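Local coordinates for protein phenylurea hydrolase B (Mycobacterium brisbanense, PDB 4WHB) that probably hydrolyses carbon-nitrogen bonds other than peptide bonds, as a zinc-dependent amidohydrolase named for phenylurea compounds such as the herbicide diuron, at residues R55-G60 and F418-Q423; K289-D294 and A335-L340; P119-R124 and R200-L205; E189-V194 and L236-E241. All coordinates share one frame; numbering follows the deposited sequence.

Interaction 1: R55-G60 and F418-Q423; sequences RWMVPG and FVLLDQ
An antiparallel strand pairing, with Val58 opposite Val419 and Met57 opposite Leu420, joins strands 56-63 and 418-421, more than 350 residues apart in the chain. Val58 N donates to Val419 O over 3.2 Å, close to straight along the carbonyl, and Leu421 N reaches Trp56 O at 2.8 Å, tilted 31° from the carbonyl plane; the return bonds are weak. On the Met57 and Leu420 face the main feature is a Met-aromatic contact: Met57 SD sits 4.0 Å from the centroid of the Phe418 ring, over its face. The bend at chi3 (51°) folds Met57 CE back until it lies 3.7 Å from Phe418 CB. On the other face Val58 CG1 meets Leu421 CD1 at 4.0 Å, the two side chains crossing at about a right angle. At the end of the pair, the Trp56 ring has Gln423 O 3.9 Å above its plane, towards the rim. Arg55 lays CB against Leu420 CD2 (3.7 Å), while its NH1 is bound by Asn53 O. Strand 56-63 also pairs, in parallel, with strands 9-11 and 107-112, and strand 418-421 has strand 435-440 beside it, where Phe439 meets the Phe418 ring with its plane parallel.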
loop_
_atom_site.group_PDB
_atom_site.type_symbol
_atom_site.label_atom_id
_atom_site.label_comp_id
_atom_site.label_asym_id
_atom_site.label_seq_id
_atom_site.Cartn_x
_atom_site.Cartn_y
_atom_site.Cartn_z
ATOM N N ARG C 55 25.772 -28.807 43.141
ATOM C CA ARG C 55 24.919 -27.836 42.472
ATOM C C ARG C 55 24.998 -26.442 43.090
ATOM O O ARG C 55 25.675 -26.247 44.088
ATOM C CB ARG C 55 23.467 -28.323 42.462
ATOM C CG ARG C 55 23.219 -29.386 41.418
ATOM C CD ARG C 55 22.091 -30.293 41.807
ATOM N NE ARG C 55 21.914 -31.352 40.796
ATOM C CZ ARG C 55 22.760 -32.364 40.616
ATOM N NH1 ARG C 55 23.839 -32.488 41.360
ATOM N NH2 ARG C 55 22.510 -33.279 39.703
ATOM N N TRP C 56 24.294 -25.482 42.495
ATOM C CA TRP C 56 24.252 -24.131 42.987
ATOM C C TRP C 56 22.836 -23.761 43.212
ATOM O O TRP C 56 21.917 -24.296 42.575
ATOM C CB TRP C 56 24.813 -23.164 41.943
ATOM C CG TRP C 56 26.255 -22.932 42.108
ATOM C CD1 TRP C 56 26.854 -21.835 42.645
ATOM C CD2 TRP C 56 27.296 -23.839 41.756
ATOM N NE1 TRP C 56 28.208 -22.025 42.673
ATOM C CE2 TRP C 56 28.503 -23.237 42.114
ATOM C CE3 TRP C 56 27.316 -25.100 41.162
ATOM C CZ2 TRP C 56 29.712 -23.864 41.952
ATOM C CZ3 TRP C 56 28.542 -25.713 40.968
ATOM C CH2 TRP C 56 29.721 -25.085 41.343
ATOM N N MET C 57 22.632 -22.825 44.126
ATOM C CA MET C 57 21.336 -22.157 44.215
ATOM C C MET C 57 21.542 -20.695 43.910
ATOM O O MET C 57 22.372 -20.014 44.534
ATOM C CB MET C 57 20.701 -22.313 45.593
ATOM C CG MET C 57 19.652 -23.415 45.675
ATOM S SD MET C 57 18.794 -23.370 47.247
ATOM C CE MET C 57 18.317 -21.669 47.319
ATOM N N VAL C 58 20.800 -20.220 42.920
ATOM C CA VAL C 58 20.686 -18.788 42.680
ATOM C C VAL C 58 19.236 -18.465 42.995
ATOM O O VAL C 58 18.370 -19.369 42.953
ATOM C CB VAL C 58 21.039 -18.405 41.249
ATOM C CG1 VAL C 58 22.509 -18.668 40.978
ATOM C CG2 VAL C 58 20.195 -19.184 40.261
ATOM N N PRO C 59 18.967 -17.212 43.358
ATOM C CA PRO C 59 17.570 -16.869 43.579
ATOM C C PRO C 59 16.792 -17.110 42.282
ATOM O O PRO C 59 17.338 -16.890 41.211
ATOM C CB PRO C 59 17.610 -15.378 43.966
ATOM C CG PRO C 59 19.004 -14.956 43.691
ATOM C CD PRO C 59 19.885 -16.143 43.745
ATOM N N GLY C 60 15.549 -17.599 42.405
ATOM C CA GLY C 60 14.681 -17.797 41.250
ATOM C C GLY C 60 14.676 -16.551 40.386
ATOM O O GLY C 60 14.538 -15.431 40.883
ATOM N N PHE C 418 13.455 -20.804 43.901
ATOM C CA PHE C 418 14.850 -20.952 43.602
ATOM C C PHE C 418 15.119 -21.887 42.446
ATOM O O PHE C 418 14.261 -22.659 42.024
ATOM C CB PHE C 418 15.639 -21.384 44.850
ATOM C CG PHE C 418 15.357 -22.769 45.334
ATOM C CD1 PHE C 418 15.947 -23.859 44.741
ATOM C CD2 PHE C 418 14.543 -22.965 46.429
ATOM C CE1 PHE C 418 15.711 -25.130 45.217
ATOM C CE2 PHE C 418 14.299 -24.245 46.919
ATOM C CZ PHE C 418 14.878 -25.340 46.295
ATOM N N VAL C 419 16.341 -21.779 41.936
ATOM C CA VAL C 419 16.779 -22.558 40.817
ATOM C C VAL C 419 18.104 -23.213 41.206
ATOM O O VAL C 419 18.971 -22.552 41.841
ATOM C CB VAL C 419 16.996 -21.658 39.620
ATOM C CG1 VAL C 419 17.297 -22.506 38.398
ATOM C CG2 VAL C 419 15.771 -20.767 39.375
ATOM N N LEU C 420 18.256 -24.503 40.882
ATOM C CA LEU C 420 19.509 -25.175 41.128
ATOM C C LEU C 420 20.299 -25.318 39.833
ATOM O O LEU C 420 19.754 -25.795 38.829
ATOM C CB LEU C 420 19.254 -26.553 41.720
ATOM C CG LEU C 420 19.050 -26.686 43.237
ATOM C CD1 LEU C 420 17.628 -27.189 43.436
ATOM C CD2 LEU C 420 20.044 -27.697 43.826
ATOM N N LEU C 421 21.565 -24.936 39.827
ATOM C CA LEU C 421 22.358 -25.034 38.581
ATOM C C LEU C 421 23.286 -26.243 38.574
ATOM O O LEU C 421 23.428 -26.929 39.567
ATOM C CB LEU C 421 23.182 -23.756 38.358
ATOM C CG LEU C 421 22.397 -22.466 38.291
ATOM C CD1 LEU C 421 23.343 -21.322 38.138
ATOM C CD2 LEU C 421 21.417 -22.520 37.127
ATOM N N ASP C 422 23.924 -26.487 37.441
ATOM C CA ASP C 422 24.871 -27.624 37.299
ATOM C C ASP C 422 26.342 -27.214 37.411
ATOM O O ASP C 422 27.194 -28.054 37.606
ATOM C CB ASP C 422 24.694 -28.274 35.901
ATOM C CG ASP C 422 24.912 -29.725 35.901
ATOM O OD1 ASP C 422 25.486 -30.226 36.871
ATOM O OD2 ASP C 422 24.481 -30.374 34.929
ATOM N N GLN C 423 26.629 -25.923 37.282
ATOM C CA GLN C 423 27.982 -25.466 37.064
ATOM C C GLN C 423 28.182 -24.007 37.543
ATOM O O GLN C 423 27.217 -23.279 37.743
ATOM C CB GLN C 423 28.312 -25.626 35.573
ATOM C CG GLN C 423 28.940 -26.976 35.253
ATOM C CD GLN C 423 28.572 -27.515 33.900
ATOM O OE1 GLN C 423 27.929 -28.565 33.828
ATOM N NE2 GLN C 423 28.954 -26.801 32.821
#

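Interaction 2: K289-D294 and A335-L340; sequences KIVASD and ANAKIL
Val291 meets the turn that follows helix 326-334 chiefly through its CG2 methyl. Ala335 O is nearest, 3.5 Å from Val291 CG2. The same CG2 lies 3.9 Å from Ala335 CB and 4.1 Å from Ala337 CB, so one branch touches both alanines, and Ala337 CA is no farther away, at 3.9 Å. A chi1 of 167° turns CG2 anti to the carbonyl carbon and aims it at this turn. Beside it Ile290 makes a looser touch, CG2 to Ala337 CB at 4.5 Å. The second point of contact is Lys338, whose chain bends at chi3 (-54°) and chi4 (-48°) and curls back against the backbone of Asp294, bringing NZ to 3.6 Å from Asp294 CA. That ammonium is bound by Ser295 O and makes a cation-pi contact with Trp296, whereas Asp294 OD2 stays 5.1 Å from NZ, too far for a salt bridge. The arrangement belongs to the beta/alpha architecture of an amidohydrolase barrel: helix 287-293 leads into strand 296-299, which runs parallel to strand 339-341, and the backbone of Lys338 is already bonded to that of Ala297. Farther out, Asn336 takes a positive phi in the Schellman motif that ends helix 326-334, and Asp294, also with positive phi, turns the chain away from its own helix. Ile290 packs in addition on Leu260 and Val264 of helix 257-265, and Ala337 on Leu332.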
loop_
_atom_site.group_PDB
_atom_site.type_symbol
_atom_site.label_atom_id
_atom_site.label_comp_id
_atom_site.label_asym_id
_atom_site.label_seq_id
_atom_site.Cartn_x
_atom_site.Cartn_y
_atom_site.Cartn_z
ATOM N N LYS C 289 21.437 12.482 36.573
ATOM C CA LYS C 289 20.130 12.763 37.168
ATOM C C LYS C 289 19.449 11.469 37.612
ATOM O O LYS C 289 19.105 11.342 38.781
ATOM C CB LYS C 289 19.240 13.569 36.238
ATOM C CG LYS C 289 19.250 15.053 36.629
ATOM C CD LYS C 289 18.497 15.949 35.663
ATOM C CE LYS C 289 17.061 15.486 35.585
ATOM N NZ LYS C 289 16.159 16.495 34.994
ATOM N N ILE C 290 19.277 10.492 36.707
ATOM C CA ILE C 290 18.816 9.153 37.102
ATOM C C ILE C 290 19.602 8.660 38.299
ATOM O O ILE C 290 19.017 8.430 39.340
ATOM C CB ILE C 290 19.016 8.119 35.974
ATOM C CG1 ILE C 290 18.071 8.418 34.798
ATOM C CG2 ILE C 290 18.903 6.664 36.518
ATOM C CD1 ILE C 290 18.793 8.369 33.464
ATOM N N VAL C 291 20.924 8.508 38.135
ATOM C CA VAL C 291 21.825 8.135 39.223
ATOM C C VAL C 291 21.566 9.002 40.449
ATOM O O VAL C 291 21.558 8.505 41.561
ATOM C CB VAL C 291 23.315 8.242 38.799
ATOM C CG1 VAL C 291 24.237 8.156 40.004
ATOM C CG2 VAL C 291 23.683 7.164 37.778
ATOM N N ALA C 292 21.335 10.292 40.239
ATOM C CA ALA C 292 21.127 11.246 41.342
ATOM C C ALA C 292 19.730 11.237 41.907
ATOM O O ALA C 292 19.539 11.404 43.108
ATOM C CB ALA C 292 21.488 12.664 40.915
ATOM N N SER C 293 18.748 11.064 41.040
ATOM C CA SER C 293 17.333 11.172 41.429
ATOM C C SER C 293 16.652 9.784 41.582
ATOM O O SER C 293 15.441 9.665 41.568
ATOM C CB SER C 293 16.591 12.112 40.467
ATOM O OG SER C 293 16.963 13.467 40.746
ATOM N N ASP C 294 17.467 8.745 41.683
ATOM C CA ASP C 294 17.117 7.523 42.359
ATOM C C ASP C 294 15.844 6.752 41.975
ATOM O O ASP C 294 15.045 6.353 42.846
ATOM C CB ASP C 294 17.105 7.804 43.856
ATOM C CG ASP C 294 18.400 8.453 44.321
ATOM O OD1 ASP C 294 18.484 9.708 44.207
ATOM O OD2 ASP C 294 19.320 7.709 44.768
ATOM N N ALA C 335 28.292 4.163 35.694
ATOM C CA ALA C 335 27.871 5.225 36.620
ATOM C C ALA C 335 27.070 4.641 37.731
ATOM O O ALA C 335 26.539 5.390 38.564
ATOM C CB ALA C 335 27.026 6.280 35.910
ATOM N N ASN C 336 26.958 3.318 37.746
ATOM C CA ASN C 336 26.115 2.633 38.717
ATOM C C ASN C 336 24.704 3.189 38.736
ATOM O O ASN C 336 24.156 3.518 39.793
ATOM C CB ASN C 336 26.696 2.676 40.123
ATOM C CG ASN C 336 27.605 1.511 40.400
ATOM O OD1 ASN C 336 27.153 0.454 40.893
ATOM N ND2 ASN C 336 28.909 1.685 40.085
ATOM N N ALA C 337 24.100 3.289 37.566
ATOM C CA ALA C 337 22.665 3.437 37.534
ATOM C C ALA C 337 22.081 2.133 38.089
ATOM O O ALA C 337 22.594 1.032 37.829
ATOM C CB ALA C 337 22.188 3.683 36.130
ATOM N N LYS C 338 21.046 2.243 38.887
ATOM C CA LYS C 338 20.359 1.048 39.361
ATOM C C LYS C 338 19.648 0.378 38.163
ATOM O O LYS C 338 18.880 1.030 37.435
ATOM C CB LYS C 338 19.363 1.412 40.464
ATOM C CG LYS C 338 20.005 2.204 41.604
ATOM C CD LYS C 338 18.970 2.841 42.489
ATOM C CE LYS C 338 17.997 3.693 41.708
ATOM N NZ LYS C 338 18.635 4.615 40.767
ATOM N N ILE C 339 19.939 -0.904 37.969
ATOM C CA ILE C 339 19.661 -1.583 36.722
ATOM C C ILE C 339 18.598 -2.665 36.906
ATOM O O ILE C 339 18.479 -3.259 37.963
ATOM C CB ILE C 339 20.985 -2.152 36.128
ATOM C CG1 ILE C 339 21.849 -1.014 35.581
ATOM C CG2 ILE C 339 20.745 -3.232 35.043
ATOM C CD1 ILE C 339 23.309 -1.354 35.584
ATOM N N LEU C 340 17.812 -2.884 35.852
ATOM C CA LEU C 340 16.670 -3.809 35.870
ATOM C C LEU C 340 16.799 -4.845 34.756
ATOM O O LEU C 340 17.442 -4.607 33.778
ATOM C CB LEU C 340 15.399 -2.990 35.666
ATOM C CG LEU C 340 14.108 -3.618 36.150
ATOM C CD1 LEU C 340 14.028 -3.409 37.634
ATOM C CD2 LEU C 340 12.895 -2.958 35.481
#

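Interaction 3: P119-R124 and R200-L205; sequences PVLAAR and RGVDML
Leu121 and Arg124, one turn apart on helix 117-128, meet the loop that carries the chain from helix 187-198 into strand 205-208, a helix-to-strand connection of the barrel. The apolar part is small. Leu121 CD2 approaches Val202 CG1 at 4.4 Å, while the other methyl, CD1, lies against the carbonyl oxygen of Arg200. Both Leu121 and Val120 also rest on Ala139 of strand 136-139. The charged part is weak: Arg124 NE and Asp203 OD2 form a long salt bridge of 3.9 Å, with the oxygen well out of the guanidinium plane and the guanidinium and carboxylate planes 85° apart. No N-H points at the acid, so what attraction there is comes from charge alone, and the position of OD2 is itself less certain. As modelled, OD2 also accepts from Ala139 N, and Arg200 forms its salt bridge with Glu118. Gly201, the first residue past the helix, has a positive phi (95°), and its carbonyl oxygen lies over one face of the Arg124 guanidinium. Arg124 starts extended, CG anti to the backbone N, then bends at chi3 (48°); Arg124 NH2 lies 3.4 Å from Gly201 O, at a poor angle for a hydrogen bond.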
loop_
_atom_site.group_PDB
_atom_site.type_symbol
_atom_site.label_atom_id
_atom_site.label_comp_id
_atom_site.label_asym_id
_atom_site.label_seq_id
_atom_site.Cartn_x
_atom_site.Cartn_y
_atom_site.Cartn_z
ATOM N N PRO C 119 -7.639 -11.126 29.883
ATOM C CA PRO C 119 -6.855 -12.391 29.877
ATOM C C PRO C 119 -5.583 -12.397 30.721
ATOM O O PRO C 119 -5.242 -13.448 31.265
ATOM C CB PRO C 119 -6.492 -12.587 28.411
ATOM C CG PRO C 119 -7.597 -11.894 27.654
ATOM C CD PRO C 119 -7.944 -10.676 28.506
ATOM N N VAL C 120 -4.873 -11.282 30.837
ATOM C CA VAL C 120 -3.633 -11.261 31.624
ATOM C C VAL C 120 -3.899 -11.208 33.125
ATOM O O VAL C 120 -3.092 -11.672 33.924
ATOM C CB VAL C 120 -2.682 -10.127 31.202
ATOM C CG1 VAL C 120 -3.129 -8.785 31.745
ATOM C CG2 VAL C 120 -1.248 -10.418 31.662
ATOM N N LEU C 121 -5.042 -10.651 33.493
ATOM C CA LEU C 121 -5.478 -10.680 34.871
ATOM C C LEU C 121 -5.945 -12.048 35.236
ATOM O O LEU C 121 -5.619 -12.559 36.329
ATOM C CB LEU C 121 -6.604 -9.680 35.154
ATOM C CG LEU C 121 -6.182 -8.224 35.378
ATOM C CD1 LEU C 121 -7.136 -7.689 36.431
ATOM C CD2 LEU C 121 -4.715 -8.072 35.800
ATOM N N ALA C 122 -6.717 -12.638 34.327
ATOM C CA ALA C 122 -7.124 -14.054 34.442
ATOM C C ALA C 122 -5.868 -14.910 34.731
ATOM O O ALA C 122 -5.781 -15.584 35.750
ATOM C CB ALA C 122 -7.818 -14.510 33.157
ATOM N N ALA C 123 -4.919 -14.859 33.805
ATOM C CA ALA C 123 -3.669 -15.550 33.954
ATOM C C ALA C 123 -3.004 -15.354 35.313
ATOM O O ALA C 123 -2.558 -16.318 35.937
ATOM C CB ALA C 123 -2.696 -15.107 32.839
ATOM N N ARG C 124 -2.874 -14.094 35.733
ATOM C CA ARG C 124 -2.297 -13.777 37.032
ATOM C C ARG C 124 -3.145 -14.434 38.152
ATOM O O ARG C 124 -2.615 -14.894 39.167
ATOM C CB ARG C 124 -2.189 -12.278 37.222
ATOM C CG ARG C 124 -1.720 -11.916 38.630
ATOM C CD ARG C 124 -1.677 -10.436 38.952
ATOM N NE ARG C 124 -2.917 -9.780 38.558
ATOM C CZ ARG C 124 -4.003 -9.740 39.286
ATOM N NH1 ARG C 124 -3.993 -10.290 40.447
ATOM N NH2 ARG C 124 -5.083 -9.131 38.867
ATOM N N ARG C 200 -9.024 -1.787 38.356
ATOM C CA ARG C 200 -9.148 -3.117 37.804
ATOM C C ARG C 200 -8.179 -4.147 38.369
ATOM O O ARG C 200 -8.325 -5.348 38.075
ATOM C CB ARG C 200 -8.933 -3.119 36.308
ATOM C CG ARG C 200 -10.172 -3.192 35.461
ATOM C CD ARG C 200 -9.757 -3.398 34.014
ATOM N NE ARG C 200 -10.706 -2.864 33.054
ATOM C CZ ARG C 200 -11.926 -3.362 32.858
ATOM N NH1 ARG C 200 -12.361 -4.399 33.614
ATOM N NH2 ARG C 200 -12.731 -2.827 31.935
ATOM N N GLY C 201 -7.213 -3.711 39.185
ATOM C CA GLY C 201 -6.341 -4.642 39.846
ATOM C C GLY C 201 -5.031 -4.911 39.141
ATOM O O GLY C 201 -4.291 -5.837 39.499
ATOM N N VAL C 202 -4.700 -4.112 38.153
ATOM C CA VAL C 202 -3.364 -4.230 37.585
ATOM C C VAL C 202 -2.394 -3.897 38.699
ATOM O O VAL C 202 -2.698 -3.083 39.539
ATOM C CB VAL C 202 -3.136 -3.292 36.428
ATOM C CG1 VAL C 202 -3.987 -3.721 35.254
ATOM C CG2 VAL C 202 -3.454 -1.895 36.907
ATOM N N ASP C 203 -1.253 -4.572 38.711
ATOM C CA ASP C 203 -0.261 -4.348 39.729
ATOM C C ASP C 203 0.322 -2.953 39.589
ATOM O O ASP C 203 0.673 -2.300 40.603
ATOM C CB ASP C 203 0.853 -5.361 39.588
ATOM C CG ASP C 203 0.391 -6.786 39.856
ATOM O OD1 ASP C 203 0.180 -7.177 41.023
ATOM O OD2 ASP C 203 0.273 -7.532 38.882
ATOM N N MET C 204 0.401 -2.501 38.350
ATOM C CA MET C 204 1.271 -1.432 37.937
ATOM C C MET C 204 0.692 -0.503 36.894
ATOM O O MET C 204 -0.335 -0.755 36.335
ATOM C CB MET C 204 2.592 -1.998 37.415
ATOM C CG MET C 204 2.836 -3.477 37.603
ATOM S SD MET C 204 3.701 -4.117 36.227
ATOM C CE MET C 204 4.514 -5.379 37.075
ATOM N N LEU C 205 1.364 0.614 36.665
ATOM C CA LEU C 205 1.079 1.429 35.493
ATOM C C LEU C 205 2.240 1.847 34.632
ATOM O O LEU C 205 3.109 2.534 35.081
ATOM C CB LEU C 205 0.368 2.682 35.903
ATOM C CG LEU C 205 -0.567 3.114 34.807
ATOM C CD1 LEU C 205 -1.631 2.063 34.616
ATOM C CD2 LEU C 205 -1.096 4.508 35.061
#

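Interaction 4: E189-V194 and L236-E241; sequences EVRARV and LEVMVE
Arg191 spans the gap between helices 187-198 and 233-246, starting from a CB that touches Val238 CG1 at 3.8 Å. CG is anti to the backbone N (chi1 170°), and bends at chi2 and chi3 then carry the end of the chain to Glu241. At the tip NH1 donates to Glu241 OE1 over 2.7 Å, a hydrogen bond within a salt bridge, while NH2 is farther from the same oxygen, at 3.4 Å. The glutamate uses the anti lone pair of OE1. That oxygen lies at the guanidinium edge, somewhat out of its plane; the guanidinium and carboxylate planes are themselves nearly parallel, 21° apart. Glu242 OE1 forms a second salt bridge with NH1. Deeper between the helices the contact is apolar: Met239 crosses Val194 at about a right angle, its CG 4.1 Å from Val194 CG2 and its CB 4.1 Å from Val194 CG1, and Met239 CG also lies 4.2 Å from Val190 CG1. These are helices on the outside of the barrel, either side of strand 205-208 in the chain; their axes pass 9.4 Å apart at -31°, and Met239 also rests on Ile207 of that strand. The pairing thus has an oily interior closed at its outer margin by an ionic clasp, in which two carboxylates share NH1 and their negative charges are probably balanced in part by the one guanidinium.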
loop_
_atom_site.group_PDB
_atom_site.type_symbol
_atom_site.label_atom_id
_atom_site.label_comp_id
_atom_site.label_asym_id
_atom_site.label_seq_id
_atom_site.Cartn_x
_atom_site.Cartn_y
_atom_site.Cartn_z
ATOM N N GLU C 189 -11.295 14.235 32.147
ATOM C CA GLU C 189 -11.756 12.936 31.730
ATOM C C GLU C 189 -10.631 11.915 31.753
ATOM O O GLU C 189 -10.884 10.740 31.970
ATOM C CB GLU C 189 -12.336 13.034 30.323
ATOM C CG GLU C 189 -13.315 14.203 30.111
ATOM C CD GLU C 189 -13.869 14.192 28.724
ATOM O OE1 GLU C 189 -13.550 15.101 27.932
ATOM O OE2 GLU C 189 -14.597 13.220 28.422
ATOM N N VAL C 190 -9.389 12.329 31.517
ATOM C CA VAL C 190 -8.277 11.381 31.627
ATOM C C VAL C 190 -8.276 10.866 33.078
ATOM O O VAL C 190 -8.428 9.657 33.334
ATOM C CB VAL C 190 -6.914 12.012 31.322
ATOM C CG1 VAL C 190 -5.835 10.937 31.346
ATOM C CG2 VAL C 190 -6.901 12.686 29.968
ATOM N N ARG C 191 -8.187 11.807 34.021
ATOM C CA ARG C 191 -8.203 11.509 35.454
ATOM C C ARG C 191 -9.305 10.525 35.782
ATOM O O ARG C 191 -9.057 9.536 36.488
ATOM C CB ARG C 191 -8.404 12.801 36.247
ATOM C CG ARG C 191 -8.669 12.625 37.733
ATOM C CD ARG C 191 -7.406 12.884 38.519
ATOM N NE ARG C 191 -7.158 14.286 38.807
ATOM C CZ ARG C 191 -6.177 14.733 39.594
ATOM N NH1 ARG C 191 -5.326 13.901 40.184
ATOM N NH2 ARG C 191 -6.054 16.036 39.791
ATOM N N ALA C 192 -10.499 10.805 35.228
ATOM C CA ALA C 192 -11.659 9.922 35.313
ATOM C C ALA C 192 -11.328 8.534 34.877
ATOM O O ALA C 192 -11.474 7.601 35.665
ATOM C CB ALA C 192 -12.811 10.454 34.472
ATOM N N ARG C 193 -10.820 8.372 33.671
ATOM C CA ARG C 193 -10.685 7.051 33.095
ATOM C C ARG C 193 -9.455 6.321 33.461
ATOM O O ARG C 193 -9.345 5.154 33.188
ATOM C CB ARG C 193 -10.708 7.125 31.608
ATOM C CG ARG C 193 -12.023 7.505 31.017
ATOM C CD ARG C 193 -11.816 7.747 29.545
ATOM N NE ARG C 193 -12.709 8.738 28.963
ATOM C CZ ARG C 193 -12.309 9.889 28.468
ATOM N NH1 ARG C 193 -11.048 10.214 28.500
ATOM N NH2 ARG C 193 -13.189 10.703 27.972
ATOM N N VAL C 194 -8.510 7.015 34.043
ATOM C CA VAL C 194 -7.267 6.357 34.501
ATOM C C VAL C 194 -7.430 5.647 35.856
ATOM O O VAL C 194 -6.738 4.692 36.120
ATOM C CB VAL C 194 -6.066 7.306 34.505
ATOM C CG1 VAL C 194 -4.784 6.549 34.735
ATOM C CG2 VAL C 194 -5.974 7.989 33.153
ATOM N N LEU C 236 0.457 14.347 32.276
ATOM C CA LEU C 236 1.294 13.223 32.677
ATOM C C LEU C 236 1.339 12.966 34.170
ATOM O O LEU C 236 1.394 11.831 34.582
ATOM C CB LEU C 236 2.701 13.429 32.120
ATOM C CG LEU C 236 3.320 12.238 31.401
ATOM C CD1 LEU C 236 2.242 11.510 30.640
ATOM C CD2 LEU C 236 4.431 12.726 30.484
ATOM N N GLU C 237 1.318 14.018 34.986
ATOM C CA GLU C 237 1.204 13.845 36.457
ATOM C C GLU C 237 -0.173 13.374 36.828
ATOM O O GLU C 237 -0.350 12.632 37.804
ATOM C CB GLU C 237 1.475 15.145 37.232
ATOM C CG GLU C 237 2.888 15.274 37.801
ATOM C CD GLU C 237 3.844 15.912 36.821
ATOM O OE1 GLU C 237 3.494 15.937 35.620
ATOM O OE2 GLU C 237 4.926 16.404 37.261
ATOM N N VAL C 238 -1.161 13.788 36.030
ATOM C CA VAL C 238 -2.543 13.478 36.333
ATOM C C VAL C 238 -2.732 11.981 36.357
ATOM O O VAL C 238 -3.682 11.502 36.916
ATOM C CB VAL C 238 -3.474 14.161 35.315
ATOM C CG1 VAL C 238 -4.838 13.457 35.195
ATOM C CG2 VAL C 238 -3.651 15.618 35.680
ATOM N N MET C 239 -1.830 11.247 35.726
ATOM C CA MET C 239 -1.858 9.787 35.824
ATOM C C MET C 239 -0.876 9.252 36.849
ATOM O O MET C 239 -1.090 8.158 37.392
ATOM C CB MET C 239 -1.588 9.178 34.467
ATOM C CG MET C 239 -2.352 9.879 33.393
ATOM S SD MET C 239 -1.588 9.585 31.830
ATOM C CE MET C 239 -3.009 9.926 30.759
ATOM N N VAL C 240 0.180 10.019 37.116
ATOM C CA VAL C 240 1.093 9.674 38.192
ATOM C C VAL C 240 0.445 9.851 39.571
ATOM O O VAL C 240 0.731 9.063 40.492
ATOM C CB VAL C 240 2.385 10.467 38.112
ATOM C CG1 VAL C 240 3.211 10.341 39.393
ATOM C CG2 VAL C 240 3.192 10.001 36.898
ATOM N N GLU C 241 -0.426 10.856 39.712
ATOM C CA GLU C 241 -1.137 11.073 40.985
ATOM C C GLU C 241 -2.021 9.908 41.326
ATOM O O GLU C 241 -2.126 9.512 42.467
ATOM C CB GLU C 241 -1.965 12.362 40.931
ATOM C CG GLU C 241 -1.409 13.457 41.828
ATOM C CD GLU C 241 -1.816 14.856 41.423
ATOM O OE1 GLU C 241 -2.980 15.035 40.953
ATOM O OE2 GLU C 241 -0.963 15.756 41.610
#

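Interaction 1 encloses the other three along the chain, pairing strands more than 350 residues apart, and lies about 43 Å, centre to centre, from interaction 4. Interactions 3 and 4 are neighbours: their segments alternate in sequence, and Leu205 CD2 packs on Val194 CG1 at 4.2 Å, so the loop and the helix pair meet, and both lie on the same side of the chain's centre. Interaction 2 touches none of the others, its nearest atoms about 9 Å from interaction 3. It lies nearest the metal site: the side chain of Ile290 is about 12 Å from that of His273, which binds zinc together with Asp344, although this chain is modelled without the metal.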